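Local structure of taurocyamine kinase (Schistosoma mansoni, 4WOD) at residues A[120-125]-A[237-242]; A[274-279]-A[332-337]. The protein catalyses the reversible, magnesium-dependent transfer of phosphate from ATP to taurocyamine, yielding N-phosphotaurocyamine and ADP. The protein carries 4 engineered substitutions. One frame throughout, in Å; residues are numbered along the deposited sequence.

Interaction 1: A[120-125]-A[237-242]. Engineered in segment 237-242: Thr237 (natural residue Ile).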
# COMPACT_ATOMS: atom_id res chain seq x y z
N THR A 120 -22.79 -4.28 12.88
CA THR A 120 -21.72 -5.02 13.48
C THR A 120 -22.06 -6.49 13.30
O THR A 120 -23.22 -6.89 13.41
CB THR A 120 -21.57 -4.69 14.99
OG1 THR A 120 -21.28 -3.30 15.15
CG2 THR A 120 -20.46 -5.52 15.65
N ARG A 121 -21.05 -7.29 13.01
CA ARG A 121 -21.28 -8.68 12.67
C ARG A 121 -20.09 -9.51 13.15
O ARG A 121 -18.96 -9.05 13.05
CB ARG A 121 -21.51 -8.79 11.15
CG ARG A 121 -21.23 -10.14 10.51
CD ARG A 121 -21.56 -10.09 9.00
NE ARG A 121 -21.26 -11.33 8.28
CZ ARG A 121 -20.03 -11.81 8.06
NH1 ARG A 121 -18.96 -11.15 8.48
NH2 ARG A 121 -19.87 -12.96 7.40
N VAL A 122 -20.33 -10.69 13.71
CA VAL A 122 -19.24 -11.63 13.99
C VAL A 122 -19.57 -13.01 13.40
O VAL A 122 -20.69 -13.54 13.54
CB VAL A 122 -18.93 -11.76 15.51
CG1 VAL A 122 -17.66 -12.58 15.72
CG2 VAL A 122 -18.75 -10.38 16.14
N ARG A 123 -18.59 -13.57 12.70
CA ARG A 123 -18.76 -14.81 11.97
C ARG A 123 -17.72 -15.85 12.41
O ARG A 123 -16.57 -15.50 12.67
CB ARG A 123 -18.62 -14.55 10.46
CG ARG A 123 -18.62 -15.81 9.59
CD ARG A 123 -17.61 -15.70 8.45
NE ARG A 123 -16.28 -16.15 8.87
CZ ARG A 123 -15.15 -15.81 8.26
NH1 ARG A 123 -15.16 -14.99 7.22
NH2 ARG A 123 -13.99 -16.28 8.72
N LEU A 124 -18.15 -17.10 12.51
CA LEU A 124 -17.23 -18.23 12.62
C LEU A 124 -17.72 -19.41 11.78
O LEU A 124 -18.85 -19.41 11.26
CB LEU A 124 -17.04 -18.67 14.08
CG LEU A 124 -18.24 -19.01 14.97
CD1 LEU A 124 -18.88 -20.36 14.64
CD2 LEU A 124 -17.79 -18.95 16.43
N GLY A 125 -16.86 -20.41 11.67
CA GLY A 125 -17.15 -21.61 10.89
C GLY A 125 -16.68 -22.84 11.65
O GLY A 125 -15.83 -22.73 12.54
N THR A 237 -20.42 -6.12 21.86
CA THR A 237 -20.54 -6.98 23.03
C THR A 237 -21.66 -8.03 22.92
O THR A 237 -21.41 -9.22 23.12
CB THR A 237 -20.78 -6.13 24.30
OG1 THR A 237 -19.61 -5.35 24.57
CG2 THR A 237 -21.09 -7.04 25.49
N ALA A 238 -22.87 -7.57 22.60
CA ALA A 238 -24.04 -8.44 22.44
C ALA A 238 -23.87 -9.40 21.25
O ALA A 238 -24.14 -10.59 21.36
CB ALA A 238 -25.29 -7.60 22.27
N VAL A 239 -23.41 -8.87 20.12
CA VAL A 239 -23.22 -9.68 18.91
C VAL A 239 -22.27 -10.84 19.20
O VAL A 239 -22.55 -12.00 18.85
CB VAL A 239 -22.64 -8.84 17.75
CG1 VAL A 239 -22.33 -9.71 16.53
CG2 VAL A 239 -23.60 -7.73 17.38
N TYR A 240 -21.17 -10.53 19.86
CA TYR A 240 -20.12 -11.50 20.15
C TYR A 240 -20.57 -12.52 21.18
O TYR A 240 -20.33 -13.71 21.01
CB TYR A 240 -18.86 -10.80 20.62
CG TYR A 240 -17.72 -11.70 21.07
CD1 TYR A 240 -16.88 -12.31 20.15
CD2 TYR A 240 -17.46 -11.89 22.42
CE1 TYR A 240 -15.82 -13.10 20.55
CE2 TYR A 240 -16.42 -12.70 22.84
CZ TYR A 240 -15.60 -13.30 21.90
OH TYR A 240 -14.55 -14.09 22.33
N LYS A 241 -21.20 -12.05 22.25
CA LYS A 241 -21.75 -12.95 23.26
C LYS A 241 -22.78 -13.88 22.66
O LYS A 241 -22.79 -15.07 22.97
CB LYS A 241 -22.39 -12.16 24.41
CG LYS A 241 -21.40 -11.71 25.46
CD LYS A 241 -22.10 -10.97 26.61
CE LYS A 241 -21.06 -10.20 27.44
NZ LYS A 241 -21.58 -9.69 28.76
N ARG A 242 -23.65 -13.35 21.81
CA ARG A 242 -24.70 -14.15 21.18
C ARG A 242 -24.08 -15.26 20.34
O ARG A 242 -24.51 -16.41 20.40
CB ARG A 242 -25.61 -13.29 20.31
CG ARG A 242 -26.77 -14.03 19.67
CD ARG A 242 -27.51 -13.09 18.74
NE ARG A 242 -27.60 -11.80 19.39
CZ ARG A 242 -27.36 -10.63 18.82
NH1 ARG A 242 -27.04 -10.55 17.54
NH2 ARG A 242 -27.45 -9.53 19.54
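Val239 of helix 236-251 reaches down onto Val122 and Thr120, two residues of strand 117-126 whose side chains both rise from the sheet toward the helix. The contact is made by van der Waals packing, with no polar bond between the segments. Val239 carries it with both methyls: CG1, anti to its backbone N (chi1 175°), sits 3.7 Å from Val122 CG2 and also rests against the strand backbone, 3.6 Å from Val122 N. The other methyl, Val239 CG2, lies 4.1 Å from Thr120 O and 4.2 Å from the Thr120 methyl CG2. Val122 divides its branches in the same way, CG2 meeting Val239 while CG1 comes up at the edge of the Tyr240 ring, near the ring plane, 4.5 Å from CD1.

The polar groups of these residues are satisfied by other partners. Thr120 turns its methyl to Val239, and its OG1 is hydrogen-bonded to the carbonyl of Gly233 just before helix 236-251. Tyr240 OH is bound to the carbonyl of Phe99.

In the backbone geometry, the helix runs nearly parallel to the strand, at 21°, with the two axes 7.9 Å apart at their closest, a separation bridged by short branched side chains. Arg121 and Arg123, predicted to bind ATP, belong to the same strand; Arg277 lies close to the Arg121 side chain. The chemistry thus splits the strand between two faces: Thr120 and Val122 meet the helix by van der Waals contact alone, while Arg121 points away from it, consistent with the predicted role of this strand in binding ATP.

Interaction 2: A[274-279]-A[332-337]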
# COMPACT_ATOMS: atom_id res chain seq x y z
N THR A 274 -9.03 -19.51 14.74
CA THR A 274 -10.28 -19.11 15.38
C THR A 274 -11.47 -19.20 14.43
O THR A 274 -12.60 -19.33 14.89
CB THR A 274 -10.25 -17.66 15.91
OG1 THR A 274 -10.06 -16.73 14.82
CG2 THR A 274 -9.14 -17.49 16.94
N THR A 275 -11.18 -19.11 13.13
CA THR A 275 -12.16 -18.91 12.05
C THR A 275 -12.93 -17.60 12.21
O THR A 275 -13.82 -17.31 11.44
CB THR A 275 -13.18 -20.07 11.93
OG1 THR A 275 -14.26 -19.89 12.86
CG2 THR A 275 -12.53 -21.42 12.19
N LEU A 276 -12.58 -16.80 13.21
CA LEU A 276 -13.43 -15.68 13.59
C LEU A 276 -13.18 -14.42 12.77
O LEU A 276 -12.05 -13.97 12.64
CB LEU A 276 -13.25 -15.38 15.08
CG LEU A 276 -14.27 -14.43 15.73
CD1 LEU A 276 -15.28 -15.22 16.53
CD2 LEU A 276 -13.57 -13.41 16.61
N ARG A 277 -14.25 -13.87 12.20
CA ARG A 277 -14.19 -12.56 11.56
C ARG A 277 -15.21 -11.65 12.22
O ARG A 277 -16.42 -11.80 12.00
CB ARG A 277 -14.45 -12.63 10.06
CG ARG A 277 -14.19 -11.30 9.35
CD ARG A 277 -14.54 -11.33 7.86
NE ARG A 277 -15.86 -10.75 7.62
CZ ARG A 277 -16.08 -9.52 7.15
NH1 ARG A 277 -17.33 -9.08 6.98
NH2 ARG A 277 -15.06 -8.74 6.84
N ALA A 278 -14.70 -10.75 13.06
CA ALA A 278 -15.52 -9.73 13.69
C ALA A 278 -15.39 -8.50 12.85
O ALA A 278 -14.29 -8.12 12.50
CB ALA A 278 -15.04 -9.46 15.10
N SER A 279 -16.50 -7.83 12.56
CA SER A 279 -16.41 -6.66 11.70
C SER A 279 -17.52 -5.64 11.91
O SER A 279 -18.56 -5.95 12.49
CB SER A 279 -16.41 -7.12 10.25
OG SER A 279 -17.72 -7.48 9.89
N LEU A 332 -11.08 -14.47 21.95
CA LEU A 332 -11.06 -13.26 22.75
C LEU A 332 -9.96 -12.32 22.24
O LEU A 332 -10.23 -11.13 22.05
CB LEU A 332 -10.84 -13.59 24.22
CG LEU A 332 -10.84 -12.37 25.15
CD1 LEU A 332 -12.13 -11.55 25.00
CD2 LEU A 332 -10.67 -12.82 26.59
N ASP A 333 -8.75 -12.84 21.99
CA ASP A 333 -7.69 -12.02 21.39
C ASP A 333 -8.15 -11.39 20.09
O ASP A 333 -7.89 -10.20 19.85
CB ASP A 333 -6.42 -12.84 21.11
CG ASP A 333 -5.77 -13.41 22.35
OD1 ASP A 333 -5.95 -12.88 23.47
OD2 ASP A 333 -5.07 -14.42 22.20
N ALA A 334 -8.83 -12.17 19.23
CA ALA A 334 -9.26 -11.69 17.91
C ALA A 334 -10.33 -10.61 17.98
O ALA A 334 -10.23 -9.59 17.28
CB ALA A 334 -9.76 -12.86 17.05
N VAL A 335 -11.37 -10.80 18.79
CA VAL A 335 -12.40 -9.77 18.87
C VAL A 335 -11.84 -8.52 19.58
O VAL A 335 -12.25 -7.39 19.27
CB VAL A 335 -13.70 -10.31 19.56
CG1 VAL A 335 -13.49 -10.51 21.05
CG2 VAL A 335 -14.85 -9.38 19.32
N THR A 336 -10.89 -8.70 20.49
CA THR A 336 -10.23 -7.56 21.13
C THR A 336 -9.39 -6.79 20.09
O THR A 336 -9.46 -5.56 19.99
CB THR A 336 -9.34 -8.00 22.30
OG1 THR A 336 -10.14 -8.63 23.30
CG2 THR A 336 -8.61 -6.80 22.89
N GLU A 337 -8.61 -7.51 19.29
CA GLU A 337 -7.89 -6.88 18.19
C GLU A 337 -8.83 -6.05 17.31
O GLU A 337 -8.55 -4.89 16.99
CB GLU A 337 -7.18 -7.93 17.34
CG GLU A 337 -6.42 -7.33 16.16
CD GLU A 337 -5.89 -8.38 15.19
OE1 GLU A 337 -6.70 -9.04 14.51
OE2 GLU A 337 -4.65 -8.55 15.11
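The strand that begins at Arg277 belongs to the predicted ATP site of the first catalytic domain, and this strand and the turn before it pack on the long helix 331-355 through Thr274, Leu276 and Ala278. Leu276 reaches the helix through CD2. With CG anti to the backbone N (chi1 -168°), it extends toward the helix and lays CD2 3.9 Å from Ala334 CB; the same methyl lies 4.1 Å from Val335 N and 4.3 Å from Val335 CB. Two residues on, in the strand, Ala278 CB meets Val335 CG2 at 4.2 Å. The CA atoms of Ala278 and Val335 are 6.0 Å apart, an approach consistent with the single methyl of Ala278.

Ahead of the strand, Thr274 forms an ST turn: its OG1 accepts a hydrogen bond from Leu276 N at 3.0 Å, with an N-H...O angle of 163°. That hydroxyl oxygen is also hydrogen-bonded to Arg326 O, and it stands at the margin of the contact near Ala334 CB. Thr275 OG1 turns back to donate to Thr274 O in the carbonyl plane, on a lone pair, at 2.7 Å.

Arg277 points away from the helix and forms a salt bridge with Asp320, whereas Leu276 and Val335 also touch helix 236-251, through Leu243 and Tyr240 respectively. Between these two segments the attraction is therefore dispersive, without a hydrogen bond; the hydrogen bonds of Thr274 and Thr275 hold the turn that precedes Leu276, the residue that meets Ala334.

How the interactions relate
Strand 117-126 comes first along the chain; interaction 1 closes when helix 236-251 returns to cover it, after 111 intervening residues that include strand 225-232, its neighbour in the sheet. Only then does interaction 2 open, at 274-279, and a shorter loop of 52 residues brings back helix 331-355. The two loops are in series, neither nested nor crossed. They meet through the sheet: strand 277-283 pairs antiparallel with strand 117-126, with probable hydrogen bonds from Ser279 N to Arg121 O and from Arg277 N to Arg123 O. Together they set two helices side by side over adjacent central strands of the first catalytic domain.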